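Local coordinates for bradyzoite pseudokinase 1 (PDB 6M7Z), which belongs to a divergent kinase family lacking the glycine-rich loop, linked to membrane ultrastructure of the Toxoplasma parasitophorous vacuole, and is itself probably a pseudokinase, at residues A[113-118]-A[122-127]; A[149-154]-A[297-302]; A[274-279]-A[283-288]. All blocks are in the same frame, centred on the assembly; numbering follows the deposited sequence.

Contact 1: A[113-118]-A[122-127]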
loop_
_atom_site.group_PDB
_atom_site.type_symbol
_atom_site.label_atom_id
_atom_site.label_comp_id
_atom_site.label_asym_id
_atom_site.label_seq_id
_atom_site.Cartn_x
_atom_site.Cartn_y
_atom_site.Cartn_z
ATOM N N LEU A 113 0.362 8.317 -9.106
ATOM C CA LEU A 113 0.252 9.618 -9.784
ATOM C C LEU A 113 0.877 9.568 -11.186
ATOM O O LEU A 113 0.890 10.573 -11.881
ATOM C CB LEU A 113 0.969 10.684 -8.953
ATOM C CG LEU A 113 0.441 10.879 -7.538
ATOM C CD1 LEU A 113 1.254 11.963 -6.819
ATOM C CD2 LEU A 113 -1.056 11.219 -7.538
ATOM N N GLY A 114 1.407 8.410 -11.584
ATOM C CA GLY A 114 2.058 8.251 -12.885
ATOM C C GLY A 114 3.196 7.251 -12.849
ATOM O O GLY A 114 3.900 7.140 -11.841
ATOM N N GLU A 115 3.373 6.540 -13.967
ATOM C CA GLU A 115 4.440 5.550 -14.146
ATOM C C GLU A 115 5.284 5.967 -15.352
ATOM O O GLU A 115 4.748 6.305 -16.382
ATOM C CB GLU A 115 3.861 4.147 -14.352
ATOM C CG GLU A 115 2.703 3.812 -13.420
ATOM C CD GLU A 115 1.354 4.454 -13.747
ATOM O OE1 GLU A 115 1.106 4.780 -14.941
ATOM O OE2 GLU A 115 0.538 4.615 -12.824
ATOM N N TYR A 116 6.612 5.928 -15.203
ATOM C CA TYR A 116 7.533 6.373 -16.244
ATOM C C TYR A 116 8.740 5.434 -16.326
ATOM O O TYR A 116 8.991 4.648 -15.443
ATOM C CB TYR A 116 7.972 7.817 -15.997
ATOM C CG TYR A 116 6.826 8.789 -15.934
ATOM C CD1 TYR A 116 6.135 8.988 -14.750
ATOM C CD2 TYR A 116 6.385 9.460 -17.071
ATOM C CE1 TYR A 116 5.058 9.853 -14.676
ATOM C CE2 TYR A 116 5.332 10.362 -17.008
ATOM C CZ TYR A 116 4.660 10.556 -15.807
ATOM O OH TYR A 116 3.611 11.432 -15.747
ATOM N N ARG A 117 9.460 5.541 -17.439
ATOM C CA ARG A 117 10.682 4.834 -17.714
ATOM C C ARG A 117 11.740 5.882 -18.060
ATOM O O ARG A 117 11.478 6.787 -18.820
ATOM C CB ARG A 117 10.464 3.856 -18.869
ATOM C CG ARG A 117 11.743 3.371 -19.528
ATOM C CD ARG A 117 11.547 2.343 -20.619
ATOM N NE ARG A 117 10.715 2.904 -21.666
ATOM C CZ ARG A 117 11.138 3.757 -22.592
ATOM N NH1 ARG A 117 12.386 4.186 -22.584
ATOM N NH2 ARG A 117 10.314 4.179 -23.532
ATOM N N GLY A 118 12.916 5.783 -17.438
ATOM C CA GLY A 118 14.104 6.486 -17.874
ATOM C C GLY A 118 14.990 5.557 -18.667
ATOM O O GLY A 118 14.534 4.530 -19.115
ATOM N N THR A 122 12.750 2.377 -13.855
ATOM C CA THR A 122 11.319 2.682 -13.916
ATOM C C THR A 122 10.919 3.463 -12.657
ATOM O O THR A 122 11.574 3.314 -11.605
ATOM C CB THR A 122 10.477 1.409 -14.044
ATOM O OG1 THR A 122 10.677 0.595 -12.874
ATOM C CG2 THR A 122 10.818 0.617 -15.289
ATOM N N TYR A 123 9.862 4.279 -12.775
ATOM C CA TYR A 123 9.398 5.159 -11.722
ATOM C C TYR A 123 7.883 4.983 -11.518
ATOM O O TYR A 123 7.134 4.860 -12.484
ATOM C CB TYR A 123 9.632 6.629 -12.060
ATOM C CG TYR A 123 11.052 7.056 -12.310
ATOM C CD1 TYR A 123 11.706 6.724 -13.485
ATOM C CD2 TYR A 123 11.712 7.866 -11.417
ATOM C CE1 TYR A 123 13.002 7.136 -13.736
ATOM C CE2 TYR A 123 13.014 8.288 -11.646
ATOM C CZ TYR A 123 13.653 7.941 -12.820
ATOM O OH TYR A 123 14.933 8.355 -13.057
ATOM N N ILE A 124 7.443 4.972 -10.258
ATOM C CA ILE A 124 6.064 5.138 -9.886
ATOM C C ILE A 124 6.001 6.273 -8.866
ATOM O O ILE A 124 6.683 6.223 -7.853
ATOM C CB ILE A 124 5.449 3.862 -9.274
ATOM C CG1 ILE A 124 5.533 2.669 -10.214
ATOM C CG2 ILE A 124 4.001 4.118 -8.829
ATOM C CD1 ILE A 124 4.876 1.428 -9.648
ATOM N N PHE A 125 5.160 7.267 -9.132
ATOM C CA PHE A 125 4.972 8.361 -8.217
ATOM C C PHE A 125 3.726 8.073 -7.362
ATOM O O PHE A 125 2.732 7.511 -7.830
ATOM C CB PHE A 125 4.937 9.675 -8.994
ATOM C CG PHE A 125 6.277 10.073 -9.569
ATOM C CD1 PHE A 125 6.692 9.606 -10.805
ATOM C CD2 PHE A 125 7.146 10.883 -8.850
ATOM C CE1 PHE A 125 7.943 9.937 -11.308
ATOM C CE2 PHE A 125 8.398 11.208 -9.352
ATOM C CZ PHE A 125 8.796 10.743 -10.589
ATOM N N HIS A 126 3.823 8.425 -6.079
ATOM C CA HIS A 126 2.751 8.309 -5.110
ATOM C C HIS A 126 2.610 9.629 -4.372
ATOM O O HIS A 126 3.566 10.388 -4.280
ATOM C CB HIS A 126 3.038 7.205 -4.082
ATOM C CG HIS A 126 3.101 5.838 -4.655
ATOM N ND1 HIS A 126 2.013 5.240 -5.234
ATOM C CD2 HIS A 126 4.115 4.950 -4.716
ATOM C CE1 HIS A 126 2.358 4.031 -5.651
ATOM N NE2 HIS A 126 3.652 3.838 -5.360
ATOM N N PRO A 127 1.443 9.898 -3.746
ATOM C CA PRO A 127 1.349 10.981 -2.781
ATOM C C PRO A 127 2.362 10.672 -1.670
ATOM O O PRO A 127 2.578 9.497 -1.340
ATOM C CB PRO A 127 -0.087 10.925 -2.254
ATOM C CG PRO A 127 -0.838 10.014 -3.196
ATOM C CD PRO A 127 0.190 9.137 -3.874
#
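The side chains of Y116 and F125 cross at about a right angle, and Y116 CD1 meets F125 CE1 obliquely at 4.0 Å. L64 and L65 of helix 59-65 touch Y116, and L61 and L65 touch F125. Near its plane, the F125 ring has G114 O at the edge; the Y123 ring likewise has Y116 O and G118 N, the latter 3.9 Å from Y123 CE1. All three aromatics lie on one face of the sheet, Y123 packing on I27 with its OH bonded to E29.

Beneath them the antiparallel hairpin of strands 114-117 and 121-127 is bonded through its backbone. Y116 and Y123 form a hydrogen-bonded pair, Y123 N lying 2.8 Å from Y116 O, and L113 N gives a bond of 2.8 Å to F125 O. On the other face E115 sits opposite I124, its carboxylate held by S112 OG and, in a salt bridge, by R99. G114 adopts backbone angles suited to glycine (phi 148°). By its place after helix 88-101 this probably corresponds to the beta4-beta5 hairpin of a kinase N-lobe. The chemistry implies a two-faced sheet, apolar where Y116 and F125 meet helix 59-65, with a charge tied down toward helix 88-101.

Contact 2: A[149-154]-A[297-302]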
loop_
_atom_site.group_PDB
_atom_site.type_symbol
_atom_site.label_atom_id
_atom_site.label_comp_id
_atom_site.label_asym_id
_atom_site.label_seq_id
_atom_site.Cartn_x
_atom_site.Cartn_y
_atom_site.Cartn_z
ATOM N N LEU A 149 -9.336 1.327 12.695
ATOM C CA LEU A 149 -8.111 1.030 11.944
ATOM C C LEU A 149 -8.167 -0.411 11.436
ATOM O O LEU A 149 -7.912 -0.680 10.259
ATOM C CB LEU A 149 -6.878 1.244 12.827
ATOM C CG LEU A 149 -5.537 0.917 12.167
ATOM C CD1 LEU A 149 -5.352 1.676 10.868
ATOM C CD2 LEU A 149 -4.402 1.263 13.102
ATOM N N ALA A 150 -8.534 -1.324 12.333
ATOM C CA ALA A 150 -8.632 -2.741 12.007
ATOM C C ALA A 150 -9.662 -2.954 10.895
ATOM O O ALA A 150 -9.438 -3.733 9.988
ATOM C CB ALA A 150 -8.980 -3.527 13.243
ATOM N N ALA A 151 -10.781 -2.228 10.973
ATOM C CA ALA A 151 -11.859 -2.358 9.993
ATOM C C ALA A 151 -11.386 -1.800 8.634
ATOM O O ALA A 151 -11.663 -2.391 7.596
ATOM C CB ALA A 151 -13.100 -1.657 10.490
ATOM N N ASN A 152 -10.679 -0.660 8.678
ATOM C CA ASN A 152 -10.059 -0.004 7.508
ATOM C C ASN A 152 -9.116 -1.010 6.810
ATOM O O ASN A 152 -9.127 -1.155 5.582
ATOM C CB ASN A 152 -9.394 1.307 7.956
ATOM C CG ASN A 152 -9.016 2.264 6.833
ATOM O OD1 ASN A 152 -8.584 1.845 5.759
ATOM N ND2 ASN A 152 -9.139 3.564 7.082
ATOM N N MET A 153 -8.349 -1.761 7.615
ATOM C CA MET A 153 -7.358 -2.685 7.099
ATOM C C MET A 153 -8.028 -3.890 6.424
ATOM O O MET A 153 -7.631 -4.263 5.299
ATOM C CB MET A 153 -6.406 -3.155 8.203
ATOM C CG MET A 153 -5.328 -2.129 8.552
ATOM S SD MET A 153 -4.618 -2.311 10.208
ATOM C CE MET A 153 -3.678 -3.819 9.988
ATOM N N VAL A 154 -9.035 -4.479 7.084
ATOM C CA VAL A 154 -9.808 -5.607 6.521
ATOM C C VAL A 154 -10.482 -5.166 5.213
ATOM O O VAL A 154 -10.472 -5.892 4.232
ATOM C CB VAL A 154 -10.866 -6.144 7.510
ATOM C CG1 VAL A 154 -11.720 -7.235 6.892
ATOM C CG2 VAL A 154 -10.268 -6.666 8.791
ATOM N N GLU A 297 -19.148 -4.335 15.329
ATOM C CA GLU A 297 -20.584 -4.018 15.433
ATOM C C GLU A 297 -20.767 -2.516 15.690
ATOM O O GLU A 297 -20.077 -1.925 16.507
ATOM C CB GLU A 297 -21.274 -4.874 16.496
ATOM C CG GLU A 297 -21.650 -6.245 15.971
ATOM C CD GLU A 297 -22.013 -7.259 17.032
ATOM O OE1 GLU A 297 -22.390 -6.845 18.155
ATOM O OE2 GLU A 297 -21.909 -8.459 16.727
ATOM N N GLY A 298 -21.708 -1.927 14.949
ATOM C CA GLY A 298 -22.003 -0.499 14.992
ATOM C C GLY A 298 -21.288 0.287 13.904
ATOM O O GLY A 298 -21.556 1.479 13.745
ATOM N N LEU A 299 -20.392 -0.367 13.151
ATOM C CA LEU A 299 -19.640 0.289 12.076
ATOM C C LEU A 299 -20.360 0.094 10.737
ATOM O O LEU A 299 -20.818 -1.004 10.424
ATOM C CB LEU A 299 -18.227 -0.297 11.992
ATOM C CG LEU A 299 -17.221 0.216 13.015
ATOM C CD1 LEU A 299 -15.886 -0.482 12.821
ATOM C CD2 LEU A 299 -17.063 1.725 12.912
ATOM N N ASN A 300 -20.417 1.176 9.956
ATOM C CA ASN A 300 -20.882 1.153 8.582
ATOM C C ASN A 300 -19.681 0.860 7.674
ATOM O O ASN A 300 -18.904 1.773 7.339
ATOM C CB ASN A 300 -21.569 2.467 8.198
ATOM C CG ASN A 300 -22.175 2.433 6.811
ATOM O OD1 ASN A 300 -22.220 1.383 6.162
ATOM N ND2 ASN A 300 -22.649 3.577 6.349
ATOM N N PHE A 301 -19.557 -0.410 7.265
ATOM C CA PHE A 301 -18.469 -0.859 6.397
ATOM C C PHE A 301 -18.525 -0.168 5.026
ATOM O O PHE A 301 -17.493 -0.017 4.391
ATOM C CB PHE A 301 -18.479 -2.387 6.251
ATOM C CG PHE A 301 -17.510 -3.076 7.179
ATOM C CD1 PHE A 301 -16.149 -3.060 6.913
ATOM C CD2 PHE A 301 -17.946 -3.703 8.337
ATOM C CE1 PHE A 301 -15.247 -3.648 7.788
ATOM C CE2 PHE A 301 -17.041 -4.296 9.206
ATOM C CZ PHE A 301 -15.695 -4.272 8.930
ATOM N N GLU A 302 -19.715 0.250 4.581
ATOM C CA GLU A 302 -19.854 0.904 3.282
ATOM C C GLU A 302 -19.066 2.225 3.288
ATOM O O GLU A 302 -18.467 2.572 2.269
ATOM C CB GLU A 302 -21.322 1.112 2.901
ATOM C CG GLU A 302 -21.506 1.268 1.394
ATOM C CD GLU A 302 -22.933 1.251 0.874
ATOM O OE1 GLU A 302 -23.760 2.058 1.364
ATOM O OE2 GLU A 302 -23.216 0.445 -0.050
#
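A151 and F301 bring the two backbones nearest, their CA atoms 7.7 Å apart, where helix 146-161 runs past the loop that leads into helix 301-306. At this spacing the A151 methyl meets L299 and F301. A151 CB points at the loop and is met by both residues: L299 CD1 approaches to 3.8 Å, and the F301 ring comes up with CE1 and CZ, both 4.0 Å from A151 CB.

The ring also turns an edge to the helix backbone, for A151 O lies near the ring plane, 3.8 Å from F301 CE1. Although the F301 CB does not start out toward the helix, a chi1 of -98°, off the usual staggered values, carries the far end of the ring to it. L299 keeps its CG beside the backbone N (chi1 -79°), with an extended chi2 that sends CD1 to the alanine. The touch is small, 133 Å² in all, and entirely of van der Waals kind, but it belongs to a larger packing: F296 also touches A151, M291 of helix 287-291 lies against F301, and V154, one turn on, packs on F241, I287, I290 and M291.

Within 297-302 the start of helix 301-306 is capped: N300 is its N-cap, and N300 OD1 accepts from E302 N at 3.2 Å, a bent bond with the donor well above the amide's carbonyl plane. The arrangement fits the C-lobe of a protein kinase: the loop before helix 301-306 and that helix's first residue lie on the A151 side of the long helix that precedes the catalytic-loop region (alphaE in kinases), here probably 146-161.

Contact 3: A[274-279]-A[283-288]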
loop_
_atom_site.group_PDB
_atom_site.type_symbol
_atom_site.label_atom_id
_atom_site.label_comp_id
_atom_site.label_asym_id
_atom_site.label_seq_id
_atom_site.Cartn_x
_atom_site.Cartn_y
_atom_site.Cartn_z
ATOM N N GLN A 274 -6.240 -14.094 17.001
ATOM C CA GLN A 274 -5.943 -15.494 17.364
ATOM C C GLN A 274 -6.689 -16.457 16.417
ATOM O O GLN A 274 -6.170 -17.521 16.068
ATOM C CB GLN A 274 -6.267 -15.758 18.838
ATOM C CG GLN A 274 -5.592 -16.996 19.424
ATOM C CD GLN A 274 -4.076 -16.950 19.465
ATOM O OE1 GLN A 274 -3.462 -16.070 20.069
ATOM N NE2 GLN A 274 -3.448 -17.936 18.843
ATOM N N LYS A 275 -7.902 -16.085 15.983
ATOM C CA LYS A 275 -8.656 -16.894 15.013
ATOM C C LYS A 275 -7.954 -16.868 13.652
ATOM O O LYS A 275 -7.885 -17.900 12.958
ATOM C CB LYS A 275 -10.092 -16.385 14.864
ATOM C CG LYS A 275 -10.967 -16.576 16.087
ATOM C CD LYS A 275 -12.302 -15.836 15.990
ATOM C CE LYS A 275 -12.925 -15.509 17.340
ATOM N NZ LYS A 275 -13.421 -14.106 17.430
ATOM N N MET A 276 -7.441 -15.681 13.279
ATOM C CA MET A 276 -6.883 -15.436 11.950
ATOM C C MET A 276 -5.530 -16.146 11.787
ATOM O O MET A 276 -5.176 -16.485 10.663
ATOM C CB MET A 276 -6.736 -13.931 11.699
ATOM C CG MET A 276 -8.076 -13.248 11.562
ATOM S SD MET A 276 -8.037 -11.440 11.603
ATOM C CE MET A 276 -7.413 -11.099 9.956
ATOM N N ILE A 277 -4.814 -16.416 12.889
ATOM C CA ILE A 277 -3.479 -17.039 12.818
ATOM C C ILE A 277 -3.518 -18.531 13.183
ATOM O O ILE A 277 -2.468 -19.120 13.481
ATOM C CB ILE A 277 -2.456 -16.282 13.694
ATOM C CG1 ILE A 277 -2.747 -16.451 15.193
ATOM C CG2 ILE A 277 -2.356 -14.818 13.248
ATOM C CD1 ILE A 277 -1.840 -15.669 16.112
ATOM N N GLU A 278 -4.700 -19.156 13.140
ATOM C CA GLU A 278 -4.807 -20.622 13.306
ATOM C C GLU A 278 -3.872 -21.310 12.297
ATOM O O GLU A 278 -3.800 -20.911 11.127
ATOM C CB GLU A 278 -6.256 -21.069 13.121
ATOM C CG GLU A 278 -7.144 -20.835 14.336
ATOM C CD GLU A 278 -6.856 -21.725 15.550
ATOM O OE1 GLU A 278 -6.209 -22.792 15.365
ATOM O OE2 GLU A 278 -7.208 -21.317 16.684
ATOM N N GLU A 279 -3.151 -22.334 12.769
ATOM C CA GLU A 279 -2.154 -23.065 11.980
ATOM C C GLU A 279 -2.820 -23.662 10.725
ATOM O O GLU A 279 -2.230 -23.656 9.661
ATOM C CB GLU A 279 -1.473 -24.134 12.842
ATOM C CG GLU A 279 -0.263 -24.799 12.188
ATOM C CD GLU A 279 0.374 -25.977 12.933
ATOM O OE1 GLU A 279 1.040 -26.821 12.263
ATOM O OE2 GLU A 279 0.234 -26.056 14.184
ATOM N N ASN A 283 -9.365 -23.538 9.430
ATOM C CA ASN A 283 -9.863 -23.035 10.724
ATOM C C ASN A 283 -9.841 -21.498 10.785
ATOM O O ASN A 283 -10.306 -20.920 11.773
ATOM C CB ASN A 283 -9.062 -23.609 11.895
ATOM C CG ASN A 283 -9.336 -25.078 12.133
ATOM O OD1 ASN A 283 -8.463 -25.797 12.603
ATOM N ND2 ASN A 283 -10.543 -25.531 11.832
ATOM N N ARG A 284 -9.310 -20.837 9.752
ATOM C CA ARG A 284 -9.274 -19.387 9.729
ATOM C C ARG A 284 -10.574 -18.860 9.139
ATOM O O ARG A 284 -11.020 -19.348 8.105
ATOM C CB ARG A 284 -8.115 -18.858 8.877
ATOM C CG ARG A 284 -6.734 -19.216 9.392
ATOM C CD ARG A 284 -5.669 -18.918 8.348
ATOM N NE ARG A 284 -4.481 -19.726 8.574
ATOM C CZ ARG A 284 -3.564 -19.992 7.655
ATOM N NH1 ARG A 284 -3.643 -19.444 6.456
ATOM N NH2 ARG A 284 -2.581 -20.825 7.945
ATOM N N PRO A 285 -11.153 -17.785 9.708
ATOM C CA PRO A 285 -12.345 -17.167 9.135
ATOM C C PRO A 285 -12.093 -16.547 7.753
ATOM O O PRO A 285 -10.973 -16.150 7.442
ATOM C CB PRO A 285 -12.686 -16.059 10.143
ATOM C CG PRO A 285 -11.362 -15.729 10.782
ATOM C CD PRO A 285 -10.654 -17.061 10.889
ATOM N N THR A 286 -13.157 -16.459 6.953
ATOM C CA THR A 286 -13.157 -15.690 5.706
ATOM C C THR A 286 -13.242 -14.198 6.041
ATOM O O THR A 286 -13.557 -13.819 7.181
ATOM C CB THR A 286 -14.344 -16.068 4.810
ATOM O OG1 THR A 286 -15.518 -15.589 5.470
ATOM C CG2 THR A 286 -14.461 -17.556 4.555
ATOM N N ILE A 287 -13.008 -13.363 5.026
ATOM C CA ILE A 287 -13.129 -11.909 5.147
ATOM C C ILE A 287 -14.547 -11.570 5.629
ATOM O O ILE A 287 -14.709 -10.724 6.511
ATOM C CB ILE A 287 -12.808 -11.204 3.812
ATOM C CG1 ILE A 287 -11.383 -11.488 3.328
ATOM C CG2 ILE A 287 -13.093 -9.709 3.912
ATOM C CD1 ILE A 287 -10.308 -10.886 4.202
ATOM N N GLU A 288 -15.553 -12.242 5.050
ATOM C CA GLU A 288 -16.980 -12.014 5.353
ATOM C C GLU A 288 -17.242 -12.283 6.846
ATOM O O GLU A 288 -17.885 -11.484 7.523
ATOM C CB GLU A 288 -17.903 -12.881 4.478
ATOM C CG GLU A 288 -17.550 -12.966 2.992
ATOM C CD GLU A 288 -17.435 -11.655 2.222
ATOM O OE1 GLU A 288 -18.163 -10.699 2.564
ATOM O OE2 GLU A 288 -16.617 -11.593 1.277
#
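R284 and P285 belong to an Arg-Pro-Thr sequence that matches kinase subdomain XI, and they sit against the end of helix 263-276 and the turn that leaves it, in the C-lobe. The chief polar interaction is made by the arginine. R284 NE donates to E278 O over 2.9 Å at an angle of 170°, nearly in line with the carbonyl bond, and that oxygen lies in the guanidinium plane. R284 NH2 adds a weak bond to the same E278 O and, weakly, also reaches E279 O. Beyond the turn, the amine of K275 forms a salt bridge with D293.

The apolar contact is that of the P285 ring with M276: the two side chains cross at about a right angle, CG to CG 4.2 Å, and M276 reaches on to L237, F241 and I290.

T286, the N-cap of helix 287-291, accepts from E289 N through OG1. At the other end, I277 is where the first helix breaks.

Van der Waals contacts complete the fit. P285 CD lies 3.6 Å from K275 O. Nearby, E278 CB touches N283 CB at 4.0 Å, the carboxylate and amide planes standing nearly perpendicular. The R284 chain, extended from CG to NE, lies along the turn, which places both R284 CG and R284 CD 3.4 Å from M276 O.

Contact 1 lies in the N-lobe and contacts 2 and 3 in the C-lobe, on opposite sides of the chain's centre; the centre of contact 1 is about 31 Å from that of contact 2 and about 36 Å from that of contact 3. Contacts 2 and 3 touch directly, V154 CG1 reaching I287 CG2 at 4.1 Å, and helix 287-291, which begins in contact 3, also packs on V154 and F301 of contact 2. Contacts 1 and 2 are partly buried, while contact 3 is a surface contact. Backbone bonds between strands and aromatic packing make contact 1, a few apolar atoms against a helix make contact 2, and an arginine on turn carbonyls marks contact 3.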